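PDB 3OFT: cytochrome P450 from Novosphingobium aromaticivorans, which belongs to the cytochrome P450 family, holding an iron protoporphyrin IX inside a largely helical fold. Local coordinates for residues V111-E114 with P115-Q118; A141-L144 with P145-F149; P254-Q257 with R258-R261; D272-M275 with R276-T280; A351-E354 with V355-L359. All coordinates share one frame; numbering follows the deposited sequence.

Contact 1. Residues V111-E114 with P115-Q118; sequences VALE and PKVQ
A proline kink in helix 107-128, the D helix of the P450 fold, brings Leu113 and Glu114 against Pro115 and the turn that follows it. Pro115 has no N-H to give back to the preceding turn. Its ring carbon CD lies 3.8 Å from Val111 O instead. The next carbonyl is bridged by water. Water 1 donates to Ala112 O and accepts from Lys116 N, 3.0 Å from the water oxygen. A single solvent molecule thus bridges the break on the exposed side of the helix.

Regular bonding resumes straight after. Val117 N donates to Leu113 O at 2.8 Å, with an N-H...O angle of 167°. Gln118 N reaches Glu114 O at 2.7 Å.

The side chains meet lightly. Val117 has CG1 trans to its backbone N (chi1 178°). This leaves the other branch, CG2, beside the N and 3.3 Å from Leu113 O. The same methyl lies 4.3 Å from Leu113 CB. Lys116 bends at chi3 (-94°), and its CE passes Leu113 CD2 at 4.2 Å.

Glu114 and Val117 pack on Met353 of helix 348-365, and Gln118 NE2 is hydrogen-bonded to Glu361 OE1 there. Leu113, Lys116 and Val117 turn to helix 144-152, where they touch Leu152, Thr151 and Ile148. Helix 107-128 thus packs against both neighbours at its kink.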
loop_
_atom_site.group_PDB
_atom_site.type_symbol
_atom_site.label_atom_id
_atom_site.label_comp_id
_atom_site.label_asym_id
_atom_site.label_seq_id
_atom_site.Cartn_x
_atom_site.Cartn_y
_atom_site.Cartn_z
ATOM N N VAL A 111 -15.978 4.262 10.183
ATOM C CA VAL A 111 -16.544 5.477 10.747
ATOM C C VAL A 111 -16.452 5.491 12.280
ATOM O O VAL A 111 -16.071 6.520 12.846
ATOM C CB VAL A 111 -18.000 5.747 10.233
ATOM C CG1 VAL A 111 -18.702 6.851 11.094
ATOM C CG2 VAL A 111 -17.968 6.167 8.757
ATOM N N ALA A 112 -16.744 4.364 12.941
ATOM C CA ALA A 112 -16.687 4.277 14.398
ATOM C C ALA A 112 -15.263 4.492 14.931
ATOM O O ALA A 112 -15.089 4.980 16.030
ATOM C CB ALA A 112 -17.256 2.943 14.904
ATOM N N LEU A 113 -14.254 4.123 14.138
ATOM C CA LEU A 113 -12.845 4.214 14.546
ATOM C C LEU A 113 -12.230 5.595 14.313
ATOM O O LEU A 113 -11.136 5.870 14.797
ATOM C CB LEU A 113 -12.028 3.182 13.787
ATOM C CG LEU A 113 -12.000 1.797 14.415
ATOM C CD1 LEU A 113 -11.365 0.894 13.405
ATOM C CD2 LEU A 113 -11.186 1.827 15.691
ATOM N N GLU A 114 -12.933 6.444 13.577
ATOM C CA GLU A 114 -12.392 7.725 13.131
ATOM C C GLU A 114 -11.916 8.617 14.300
ATOM O O GLU A 114 -10.795 9.163 14.262
ATOM C CB GLU A 114 -13.410 8.445 12.226
ATOM C CG GLU A 114 -12.843 9.498 11.304
ATOM C CD GLU A 114 -13.920 10.178 10.418
ATOM O OE1 GLU A 114 -13.568 11.161 9.719
ATOM O OE2 GLU A 114 -15.105 9.738 10.400
ATOM N N PRO A 115 -12.743 8.779 15.345
ATOM C CA PRO A 115 -12.261 9.559 16.492
ATOM C C PRO A 115 -10.997 8.998 17.146
ATOM O O PRO A 115 -10.073 9.762 17.446
ATOM C CB PRO A 115 -13.435 9.470 17.474
ATOM C CG PRO A 115 -14.640 9.354 16.554
ATOM C CD PRO A 115 -14.165 8.392 15.517
ATOM N N LYS A 116 -10.944 7.691 17.370
ATOM C CA LYS A 116 -9.726 7.101 17.944
ATOM C C LYS A 116 -8.519 7.261 17.020
ATOM O O LYS A 116 -7.445 7.609 17.488
ATOM C CB LYS A 116 -9.891 5.622 18.319
ATOM C CG LYS A 116 -10.641 5.425 19.636
ATOM C CD LYS A 116 -10.524 3.985 20.149
ATOM C CE LYS A 116 -11.689 3.131 19.695
ATOM N NZ LYS A 116 -11.582 1.733 20.268
ATOM N N VAL A 117 -8.704 7.024 15.732
ATOM C CA VAL A 117 -7.590 7.143 14.772
ATOM C C VAL A 117 -7.147 8.605 14.665
ATOM O O VAL A 117 -5.953 8.895 14.674
ATOM C CB VAL A 117 -7.929 6.483 13.410
ATOM C CG1 VAL A 117 -6.791 6.634 12.363
ATOM C CG2 VAL A 117 -8.201 5.026 13.624
ATOM N N GLN A 118 -8.101 9.529 14.621
ATOM C CA GLN A 118 -7.747 10.954 14.654
ATOM C C GLN A 118 -6.952 11.315 15.899
ATOM O O GLN A 118 -5.998 12.080 15.826
ATOM C CB GLN A 118 -8.989 11.847 14.503
ATOM C CG GLN A 118 -8.641 13.313 14.053
ATOM C CD GLN A 118 -9.826 14.083 13.437
ATOM O OE1 GLN A 118 -10.778 13.487 12.901
ATOM N NE2 GLN A 118 -9.748 15.416 13.490
HETATM O O HOH W 1 -13.229 5.801 17.560
#

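Contact 2. Residues A141-L144 with P145-F149; sequences AEIL and PLNIF
Leu144 and Pro145 open helix 144-152, the E helix of the P450 fold, and Leu144 packs on Ile148 one turn later. This apolar side is tight. With Leu144 CG trans to the backbone N (chi1 -173°), its branch point meets Ile148 CD1, which lies 3.6 Å from CG and 3.8 Å from CD2. Pro145 CD presses against Ala141 O at 2.9 Å. Pro145 also packs on Leu236, Val239 and Ala240 of helix 221-252, while Leu144 touches Val120 of helix 107-128.

The side of Ile143 and Asn147 is looser and wetter. Their side chains run alongside each other, with Ile143 CG2 3.8 Å from Asn147 ND2. Water 2 donates to both Ile143 O, at 2.9 Å, and Asn147 OD1, at 3.1 Å. Ile143 O also accepts from Asn147 N at 3.2 Å, in an almost straight bond (179°). Ile148 N closes the next turn on Leu144 O at 2.8 Å.

Arg164 NE is a second donor to Asn147 OD1. The buried amide oxygen is thus gripped by an arginine and a water, which should limit its rotation. Pro145 has no N-H to give to Ala141 O and sets its CD there instead, at the break between helices 136-141 and 144-152.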
loop_
_atom_site.group_PDB
_atom_site.type_symbol
_atom_site.label_atom_id
_atom_site.label_comp_id
_atom_site.label_asym_id
_atom_site.label_seq_id
_atom_site.Cartn_x
_atom_site.Cartn_y
_atom_site.Cartn_z
ATOM N N ALA A 141 5.757 9.171 9.279
ATOM C CA ALA A 141 5.116 8.254 8.323
ATOM C C ALA A 141 5.274 6.808 8.729
ATOM O O ALA A 141 4.344 6.031 8.585
ATOM C CB ALA A 141 5.682 8.466 6.857
ATOM N N GLU A 142 6.468 6.447 9.199
ATOM C CA GLU A 142 6.746 5.068 9.592
ATOM C C GLU A 142 6.302 4.753 11.019
ATOM O O GLU A 142 6.509 3.636 11.459
ATOM C CB GLU A 142 8.238 4.695 9.395
ATOM C CG GLU A 142 8.523 4.314 7.925
ATOM C CD GLU A 142 10.006 4.285 7.477
ATOM O OE1 GLU A 142 10.199 3.965 6.277
ATOM O OE2 GLU A 142 10.941 4.593 8.257
ATOM N N ILE A 143 5.742 5.729 11.732
ATOM C CA ILE A 143 5.333 5.536 13.114
ATOM C C ILE A 143 3.810 5.399 13.156
ATOM O O ILE A 143 3.261 4.533 13.843
ATOM C CB ILE A 143 5.793 6.733 13.994
ATOM C CG1 ILE A 143 7.319 6.876 13.981
ATOM C CG2 ILE A 143 5.244 6.658 15.444
ATOM C CD1 ILE A 143 8.056 5.680 14.590
ATOM N N LEU A 144 3.128 6.263 12.409
ATOM C CA LEU A 144 1.671 6.305 12.481
ATOM C C LEU A 144 0.954 4.964 12.205
ATOM O O LEU A 144 0.029 4.614 12.953
ATOM C CB LEU A 144 1.104 7.410 11.595
ATOM C CG LEU A 144 -0.417 7.620 11.758
ATOM C CD1 LEU A 144 -0.732 8.349 13.061
ATOM C CD2 LEU A 144 -0.995 8.390 10.584
ATOM N N PRO A 145 1.330 4.234 11.130
ATOM C CA PRO A 145 0.554 3.022 10.810
ATOM C C PRO A 145 0.617 1.965 11.911
ATOM O O PRO A 145 -0.382 1.303 12.162
ATOM C CB PRO A 145 1.222 2.501 9.521
ATOM C CG PRO A 145 1.835 3.760 8.892
ATOM C CD PRO A 145 2.354 4.498 10.096
ATOM N N LEU A 146 1.767 1.809 12.563
ATOM C CA LEU A 146 1.831 0.864 13.684
ATOM C C LEU A 146 0.991 1.339 14.856
ATOM O O LEU A 146 0.278 0.524 15.425
ATOM C CB LEU A 146 3.265 0.569 14.130
ATOM C CG LEU A 146 3.328 -0.502 15.248
ATOM C CD1 LEU A 146 2.848 -1.902 14.758
ATOM C CD2 LEU A 146 4.746 -0.609 15.843
ATOM N N ASN A 147 1.069 2.626 15.226
ATOM C CA ASN A 147 0.156 3.169 16.243
ATOM C C ASN A 147 -1.301 2.946 15.913
ATOM O O ASN A 147 -2.119 2.603 16.788
ATOM C CB ASN A 147 0.388 4.671 16.529
ATOM C CG ASN A 147 1.719 4.940 17.203
ATOM O OD1 ASN A 147 2.466 4.006 17.506
ATOM N ND2 ASN A 147 2.042 6.235 17.408
ATOM N N ILE A 148 -1.665 3.157 14.654
ATOM C CA ILE A 148 -3.043 2.890 14.255
ATOM C C ILE A 148 -3.384 1.400 14.414
ATOM O O ILE A 148 -4.451 1.047 14.925
ATOM C CB ILE A 148 -3.322 3.426 12.834
ATOM C CG1 ILE A 148 -3.313 4.964 12.842
ATOM C CG2 ILE A 148 -4.588 2.833 12.264
ATOM C CD1 ILE A 148 -3.350 5.548 11.454
ATOM N N PHE A 149 -2.462 0.531 14.022
ATOM C CA PHE A 149 -2.721 -0.916 14.123
ATOM C C PHE A 149 -3.107 -1.303 15.534
ATOM O O PHE A 149 -4.055 -2.074 15.753
ATOM C CB PHE A 149 -1.464 -1.692 13.786
ATOM C CG PHE A 149 -1.619 -3.173 13.956
ATOM C CD1 PHE A 149 -2.329 -3.921 13.013
ATOM C CD2 PHE A 149 -1.099 -3.809 15.087
ATOM C CE1 PHE A 149 -2.462 -5.311 13.184
ATOM C CE2 PHE A 149 -1.226 -5.193 15.253
ATOM C CZ PHE A 149 -1.907 -5.938 14.288
HETATM O O HOH W 2 4.913 3.206 15.802
#

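Contact 3. Residues P254-Q257 with R258-R261; sequences PEDQ and RLLR
Bends at chi3 turn two arginines, Arg258 and Arg261, back along their own helix to Pro254 and Gln257. In Arg258, chi1 (-75°) places CG beside the backbone N, and chi3 (-93°) then folds the guanidinium back. Its centre comes to lie above Pro254 O, which sits 3.8 Å from the guanidinium plane, over one face. The outer nitrogen NH2 reaches the proline ring, 3.6 Å from Pro254 CB.

Arg261 repeats this course one turn on. A chi3 of -90° carries its guanidinium alongside the extended side chain of Gln257. Arg261 NH2 lies 3.5 Å from Gln257 CB. The amide of Gln257 stands near the edge of the guanidinium, but its orientation in the model is doubtful.

The two leucines both meet Asp256. Leu259 lies beside it, pointing the same way, with Leu259 CD2 4.1 Å from Asp256 OD2. Leu260 CG rests 3.5 Å from Asp256 O.

Four successive backbone bonds hold the turn. Arg258 N donates to Pro254 O at 3.0 Å and Leu259 N to Glu255 O at 2.9 Å. Leu260 N and Arg261 N bond likewise to Asp256 O and Gln257 O.

Helix 254-262 matches the J helix of P450s and lies far from the centre of the chain. Asp256 OD1 is hydrogen-bonded to His249 NE2 on helix 221-252. Arg261 NH1 makes a weak bond to Leu363 O at the end of helix 348-365. Leu260 faces helix 267-277, where it packs on Ile267 and Ala270.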
loop_
_atom_site.group_PDB
_atom_site.type_symbol
_atom_site.label_atom_id
_atom_site.label_comp_id
_atom_site.label_asym_id
_atom_site.label_seq_id
_atom_site.Cartn_x
_atom_site.Cartn_y
_atom_site.Cartn_z
ATOM N N PRO A 254 2.501 24.918 -1.288
ATOM C CA PRO A 254 1.968 25.797 -0.270
ATOM C C PRO A 254 0.569 26.303 -0.629
ATOM O O PRO A 254 -0.220 26.494 0.271
ATOM C CB PRO A 254 2.947 26.975 -0.280
ATOM C CG PRO A 254 3.614 26.900 -1.618
ATOM C CD PRO A 254 3.787 25.417 -1.790
ATOM N N GLU A 255 0.263 26.492 -1.913
ATOM C CA GLU A 255 -1.121 26.886 -2.295
ATOM C C GLU A 255 -2.169 25.847 -1.877
ATOM O O GLU A 255 -3.311 26.222 -1.557
ATOM C CB GLU A 255 -1.249 27.195 -3.793
ATOM C CG GLU A 255 -1.210 25.965 -4.776
ATOM C CD GLU A 255 0.207 25.471 -5.136
ATOM O OE1 GLU A 255 1.170 25.752 -4.398
ATOM O OE2 GLU A 255 0.365 24.776 -6.174
ATOM N N ASP A 256 -1.807 24.553 -1.914
ATOM C CA ASP A 256 -2.757 23.523 -1.414
ATOM C C ASP A 256 -2.845 23.496 0.091
ATOM O O ASP A 256 -3.907 23.212 0.629
ATOM C CB ASP A 256 -2.515 22.123 -1.995
ATOM C CG ASP A 256 -2.889 22.048 -3.499
ATOM O OD1 ASP A 256 -2.483 21.077 -4.181
ATOM O OD2 ASP A 256 -3.561 22.993 -4.011
ATOM N N GLN A 257 -1.754 23.807 0.813
ATOM C CA GLN A 257 -1.896 23.936 2.270
ATOM C C GLN A 257 -2.887 25.033 2.575
ATOM O O GLN A 257 -3.771 24.895 3.460
ATOM C CB GLN A 257 -0.562 24.354 2.939
ATOM C CG GLN A 257 0.483 23.277 3.004
ATOM C CD GLN A 257 1.779 23.769 3.664
ATOM O OE1 GLN A 257 2.859 23.573 3.109
ATOM N NE2 GLN A 257 1.674 24.385 4.836
ATOM N N ARG A 258 -2.731 26.155 1.858
ATOM C CA ARG A 258 -3.605 27.296 2.098
ATOM C C ARG A 258 -5.029 26.944 1.747
ATOM O O ARG A 258 -5.936 27.226 2.500
ATOM C CB ARG A 258 -3.173 28.512 1.270
ATOM C CG ARG A 258 -1.937 29.206 1.806
ATOM C CD ARG A 258 -1.720 30.490 1.017
ATOM N NE ARG A 258 -0.810 30.293 -0.111
ATOM C CZ ARG A 258 0.514 30.321 0.013
ATOM N NH1 ARG A 258 1.063 30.533 1.208
ATOM N NH2 ARG A 258 1.285 30.130 -1.047
ATOM N N LEU A 259 -5.226 26.335 0.592
ATOM C CA LEU A 259 -6.585 25.886 0.210
ATOM C C LEU A 259 -7.287 25.032 1.259
ATOM O O LEU A 259 -8.456 25.281 1.621
ATOM C CB LEU A 259 -6.515 25.128 -1.139
ATOM C CG LEU A 259 -7.818 24.511 -1.654
ATOM C CD1 LEU A 259 -8.895 25.590 -1.914
ATOM C CD2 LEU A 259 -7.495 23.693 -2.936
ATOM N N LEU A 260 -6.601 23.996 1.753
ATOM C CA LEU A 260 -7.233 23.063 2.671
ATOM C C LEU A 260 -7.342 23.556 4.113
ATOM O O LEU A 260 -8.137 23.017 4.891
ATOM C CB LEU A 260 -6.591 21.659 2.595
ATOM C CG LEU A 260 -6.557 21.060 1.194
ATOM C CD1 LEU A 260 -5.689 19.771 1.184
ATOM C CD2 LEU A 260 -7.963 20.773 0.690
ATOM N N ARG A 261 -6.549 24.563 4.483
ATOM C CA ARG A 261 -6.761 25.249 5.758
ATOM C C ARG A 261 -7.935 26.238 5.705
ATOM O O ARG A 261 -8.691 26.340 6.666
ATOM C CB ARG A 261 -5.456 25.877 6.308
ATOM C CG ARG A 261 -4.569 24.726 6.873
ATOM C CD ARG A 261 -3.487 25.001 8.004
ATOM N NE ARG A 261 -2.305 25.307 7.291
ATOM C CZ ARG A 261 -1.121 24.707 7.243
ATOM N NH1 ARG A 261 -0.648 23.708 8.029
ATOM N NH2 ARG A 261 -0.353 25.249 6.345
#

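Contact 4. Residues D272-M275 with R276-T280; sequences DELM and RRYPT
Glu273 and Arg276 form a two-bond salt bridge on helix 267-277, the K helix, in the Glu-x-x-Arg motif of P450s. Arg276 NE donates to Glu273 OE1 and Arg276 NH2 to Glu273 OE2, both at 2.9 Å. The grip is side-on. The carboxylate carbon lies in the guanidinium plane at its edge, but both nitrogens come from above the carboxylate plane, and the two planes stand 43° apart. A bend at chi2 of Glu273 (64°) turns its carboxylate to the arginine.

Backbone bonds fix the spacing. Arg276 N reaches Asp272 O at 3.1 Å and Arg277 N reaches Glu273 O at 2.9 Å. Tyr278 leaves the helix, yet its N still bonds to Leu274 O at 3.0 Å. Its ring lies alongside Leu274, with CE2 3.9 Å from Leu274 CD2.

Further out, Arg328 NE forms a second salt bridge to Glu273 OE2, and Arg325 N also bonds to that oxygen. Pro321 O takes Arg276 NH1. Tyr278 OH is hydrogen-bonded to His249 ND1.

Glu273 is buried between two arginines, so its carboxylate is probably held as the anion. These salt bridges and hydrogen bonds tie the K helix to the 321-328 region.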
loop_
_atom_site.group_PDB
_atom_site.type_symbol
_atom_site.label_atom_id
_atom_site.label_comp_id
_atom_site.label_asym_id
_atom_site.label_seq_id
_atom_site.Cartn_x
_atom_site.Cartn_y
_atom_site.Cartn_z
ATOM N N ASP A 272 -9.002 11.905 -1.834
ATOM C CA ASP A 272 -9.228 11.049 -2.997
ATOM C C ASP A 272 -8.333 11.379 -4.192
ATOM O O ASP A 272 -7.829 10.471 -4.854
ATOM C CB ASP A 272 -10.700 11.088 -3.430
ATOM C CG ASP A 272 -11.629 10.373 -2.465
ATOM O OD1 ASP A 272 -11.211 9.512 -1.663
ATOM O OD2 ASP A 272 -12.821 10.672 -2.517
ATOM N N GLU A 273 -8.179 12.671 -4.499
ATOM C CA GLU A 273 -7.360 13.148 -5.600
ATOM C C GLU A 273 -5.872 12.885 -5.320
ATOM O O GLU A 273 -5.154 12.449 -6.202
ATOM C CB GLU A 273 -7.658 14.653 -5.920
ATOM C CG GLU A 273 -6.919 15.217 -7.123
ATOM C CD GLU A 273 -7.282 14.564 -8.484
ATOM O OE1 GLU A 273 -8.034 13.561 -8.547
ATOM O OE2 GLU A 273 -6.771 15.062 -9.492
ATOM N N LEU A 274 -5.408 13.097 -4.096
ATOM C CA LEU A 274 -3.987 12.798 -3.783
ATOM C C LEU A 274 -3.678 11.287 -3.850
ATOM O O LEU A 274 -2.598 10.882 -4.303
ATOM C CB LEU A 274 -3.621 13.340 -2.397
ATOM C CG LEU A 274 -3.680 14.876 -2.393
ATOM C CD1 LEU A 274 -3.512 15.483 -0.996
ATOM C CD2 LEU A 274 -2.676 15.460 -3.378
ATOM N N MET A 275 -4.634 10.480 -3.411
ATOM C CA MET A 275 -4.482 8.999 -3.492
ATOM C C MET A 275 -4.428 8.522 -4.943
ATOM O O MET A 275 -3.664 7.617 -5.279
ATOM C CB MET A 275 -5.537 8.260 -2.668
ATOM C CG MET A 275 -5.398 8.578 -1.174
ATOM S SD MET A 275 -6.699 7.960 -0.067
ATOM C CE MET A 275 -6.261 6.229 -0.053
ATOM N N ARG A 276 -5.179 9.172 -5.817
ATOM C CA ARG A 276 -5.153 8.878 -7.252
ATOM C C ARG A 276 -3.812 9.338 -7.818
ATOM O O ARG A 276 -3.233 8.667 -8.681
ATOM C CB ARG A 276 -6.308 9.645 -7.969
ATOM C CG ARG A 276 -6.408 9.338 -9.435
ATOM C CD ARG A 276 -7.035 10.499 -10.244
ATOM N NE ARG A 276 -6.316 11.793 -10.098
ATOM C CZ ARG A 276 -5.220 12.148 -10.771
ATOM N NH1 ARG A 276 -4.601 11.313 -11.612
ATOM N NH2 ARG A 276 -4.689 13.361 -10.560
ATOM N N ARG A 277 -3.339 10.496 -7.339
ATOM C CA ARG A 277 -2.169 11.178 -7.954
ATOM C C ARG A 277 -0.844 10.482 -7.623
ATOM O O ARG A 277 0.105 10.538 -8.416
ATOM C CB ARG A 277 -2.098 12.642 -7.446
ATOM C CG ARG A 277 -0.854 13.469 -7.864
ATOM C CD ARG A 277 -0.696 13.617 -9.397
ATOM N NE ARG A 277 0.563 14.330 -9.722
ATOM C CZ ARG A 277 1.769 13.771 -9.797
ATOM N NH1 ARG A 277 1.942 12.486 -9.521
ATOM N NH2 ARG A 277 2.831 14.523 -10.068
ATOM N N TYR A 278 -0.758 9.887 -6.425
ATOM C CA TYR A 278 0.540 9.326 -5.932
ATOM C C TYR A 278 0.536 7.837 -5.587
ATOM O O TYR A 278 0.962 7.463 -4.471
ATOM C CB TYR A 278 1.115 10.119 -4.729
ATOM C CG TYR A 278 1.293 11.589 -5.059
ATOM C CD1 TYR A 278 2.301 11.997 -5.943
ATOM C CD2 TYR A 278 0.447 12.553 -4.520
ATOM C CE1 TYR A 278 2.473 13.376 -6.280
ATOM C CE2 TYR A 278 0.615 13.926 -4.844
ATOM C CZ TYR A 278 1.645 14.320 -5.700
ATOM O OH TYR A 278 1.849 15.657 -6.041
ATOM N N PRO A 279 0.137 6.978 -6.553
ATOM C CA PRO A 279 0.116 5.556 -6.261
ATOM C C PRO A 279 1.519 4.957 -6.348
ATOM O O PRO A 279 2.302 5.301 -7.276
ATOM C CB PRO A 279 -0.777 4.993 -7.386
ATOM C CG PRO A 279 -0.395 5.885 -8.601
ATOM C CD PRO A 279 -0.393 7.269 -7.907
ATOM N N THR A 280 1.847 4.048 -5.438
ATOM C CA THR A 280 3.199 3.487 -5.469
ATOM C C THR A 280 3.207 1.980 -5.307
ATOM O O THR A 280 4.286 1.399 -5.067
ATOM C CB THR A 280 4.105 4.124 -4.406
ATOM O OG1 THR A 280 3.610 3.845 -3.084
ATOM C CG2 THR A 280 4.281 5.679 -4.641
#

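Contact 5. Residues A351-E354 with V355-L359; sequences ARME and VIVFL
Val355 begins the second half of this stretch of helix 348-365 by turning CG2 to Ala351 O, 3.5 Å away. Its N bonds to the same oxygen at 2.9 Å.

Ile356 follows and meets Arg352. Ile356 CD1 sits over one face of the guanidinium, 3.4 Å above the plane and offset toward its rim. The closest arginine atom is NH2, 3.5 Å from that methyl. Arg352 reaches there because its chain runs extended, with CG trans to the backbone N (chi1 -180°). Its NE has another partner, Asp272, in a salt bridge. Ile356 N is bonded to Arg352 O at 2.9 Å.

Val357 comes next and lies side by side with Met353, CG2 being 4.2 Å from SD. Its chi1 (122°) is far from a staggered value, which suggests a strained rotamer. Val357 CB is 3.2 Å from Met353 O, the carbonyl that accepts its N-H.

Phe358 leads its ring away from the first half. Only its backbone end is near, with CB 3.4 Å from Glu354 O, which also accepts Phe358 N. The ring meets Phe140 and Trp362. Leu359 then packs on Val246 and Leu250 of helix 221-252.

In the first half, Ala351 and Glu354 belong to the heme pocket and touch the protoporphyrin. Helix 348-365 is the L helix of the P450 fold. Running beside the heme with neighbours on helices 107-128, 221-252 and 267-277, it is part of the conserved helical core of this family.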
loop_
_atom_site.group_PDB
_atom_site.type_symbol
_atom_site.label_atom_id
_atom_site.label_comp_id
_atom_site.label_asym_id
_atom_site.label_seq_id
_atom_site.Cartn_x
_atom_site.Cartn_y
_atom_site.Cartn_z
ATOM N N ALA A 351 -7.991 3.170 4.657
ATOM C CA ALA A 351 -6.867 3.999 4.158
ATOM C C ALA A 351 -7.347 5.419 3.856
ATOM O O ALA A 351 -6.693 6.396 4.233
ATOM C CB ALA A 351 -6.252 3.375 2.862
ATOM N N ARG A 352 -8.510 5.551 3.205
ATOM C CA ARG A 352 -9.061 6.886 2.874
ATOM C C ARG A 352 -9.293 7.703 4.170
ATOM O O ARG A 352 -8.956 8.895 4.250
ATOM C CB ARG A 352 -10.395 6.756 2.102
ATOM C CG ARG A 352 -10.990 8.109 1.736
ATOM C CD ARG A 352 -12.414 7.989 1.242
ATOM N NE ARG A 352 -12.851 9.185 0.514
ATOM C CZ ARG A 352 -13.753 10.074 0.951
ATOM N NH1 ARG A 352 -14.058 11.125 0.182
ATOM N NH2 ARG A 352 -14.355 9.913 2.137
ATOM N N MET A 353 -9.843 7.038 5.185
ATOM C CA MET A 353 -10.062 7.657 6.494
ATOM C C MET A 353 -8.748 8.068 7.163
ATOM O O MET A 353 -8.660 9.142 7.764
ATOM C CB MET A 353 -10.888 6.723 7.418
ATOM C CG MET A 353 -11.275 7.301 8.826
ATOM S SD MET A 353 -9.950 7.042 10.043
ATOM C CE MET A 353 -10.392 5.387 10.623
ATOM N N GLU A 354 -7.741 7.213 7.102
ATOM C CA GLU A 354 -6.435 7.570 7.667
ATOM C C GLU A 354 -5.831 8.806 6.972
ATOM O O GLU A 354 -5.271 9.686 7.646
ATOM C CB GLU A 354 -5.469 6.407 7.534
ATOM C CG GLU A 354 -5.872 5.200 8.390
ATOM C CD GLU A 354 -4.954 3.975 8.130
ATOM O OE1 GLU A 354 -4.254 3.536 9.026
ATOM O OE2 GLU A 354 -4.927 3.444 7.003
ATOM N N VAL A 355 -5.937 8.868 5.645
ATOM C CA VAL A 355 -5.390 10.031 4.909
ATOM C C VAL A 355 -6.180 11.301 5.276
ATOM O O VAL A 355 -5.577 12.372 5.512
ATOM C CB VAL A 355 -5.381 9.818 3.380
ATOM C CG1 VAL A 355 -5.054 11.172 2.616
ATOM C CG2 VAL A 355 -4.366 8.714 3.019
ATOM N N ILE A 356 -7.502 11.189 5.298
ATOM C CA ILE A 356 -8.364 12.339 5.738
ATOM C C ILE A 356 -8.026 12.801 7.162
ATOM O O ILE A 356 -7.868 13.987 7.438
ATOM C CB ILE A 356 -9.867 11.967 5.632
ATOM C CG1 ILE A 356 -10.269 11.908 4.147
ATOM C CG2 ILE A 356 -10.743 12.941 6.477
ATOM C CD1 ILE A 356 -11.661 11.219 3.868
ATOM N N VAL A 357 -7.880 11.865 8.079
ATOM C CA VAL A 357 -7.584 12.241 9.453
ATOM C C VAL A 357 -6.187 12.897 9.588
ATOM O O VAL A 357 -5.976 13.852 10.380
ATOM C CB VAL A 357 -7.841 10.967 10.299
ATOM C CG1 VAL A 357 -6.653 10.459 11.116
ATOM C CG2 VAL A 357 -9.213 11.053 10.961
ATOM N N PHE A 358 -5.247 12.381 8.796
ATOM C CA PHE A 358 -3.922 12.979 8.699
ATOM C C PHE A 358 -3.982 14.427 8.221
ATOM O O PHE A 358 -3.393 15.328 8.843
ATOM C CB PHE A 358 -2.989 12.152 7.789
ATOM C CG PHE A 358 -1.734 12.885 7.467
ATOM C CD1 PHE A 358 -0.793 13.120 8.466
ATOM C CD2 PHE A 358 -1.530 13.431 6.209
ATOM C CE1 PHE A 358 0.314 13.864 8.220
ATOM C CE2 PHE A 358 -0.408 14.185 5.946
ATOM C CZ PHE A 358 0.522 14.402 6.952
ATOM N N LEU A 359 -4.723 14.663 7.142
ATOM C CA LEU A 359 -4.877 16.007 6.612
ATOM C C LEU A 359 -5.545 16.895 7.655
ATOM O O LEU A 359 -5.129 18.021 7.860
ATOM C CB LEU A 359 -5.702 15.994 5.318
ATOM C CG LEU A 359 -5.004 15.341 4.109
ATOM C CD1 LEU A 359 -5.955 15.045 2.947
ATOM C CD2 LEU A 359 -3.866 16.246 3.647
#

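In the fold
The five contacts follow one another along the chain without overlap. Contacts 1, 3 and 5 each lie within one helix, contact 2 is at the start of one and contact 4 runs off the end of one. Contacts 1 and 5 lie on helices 107-128 and 348-365, with centres about 10 Å apart. Contact 2, on helix 144-152, touches both; its centre is about 14 Å from that of contact 1 and about 12 Å from that of contact 5. Contact 4 joins contact 5 through the salt bridge between Asp272 OD1 and Arg352 NE, 2.7 Å. Contact 3 is more peripheral and touches none of the others. Helix 348-365 is thus the common neighbour of contacts 1, 2 and 4, linking helices of the P450 core.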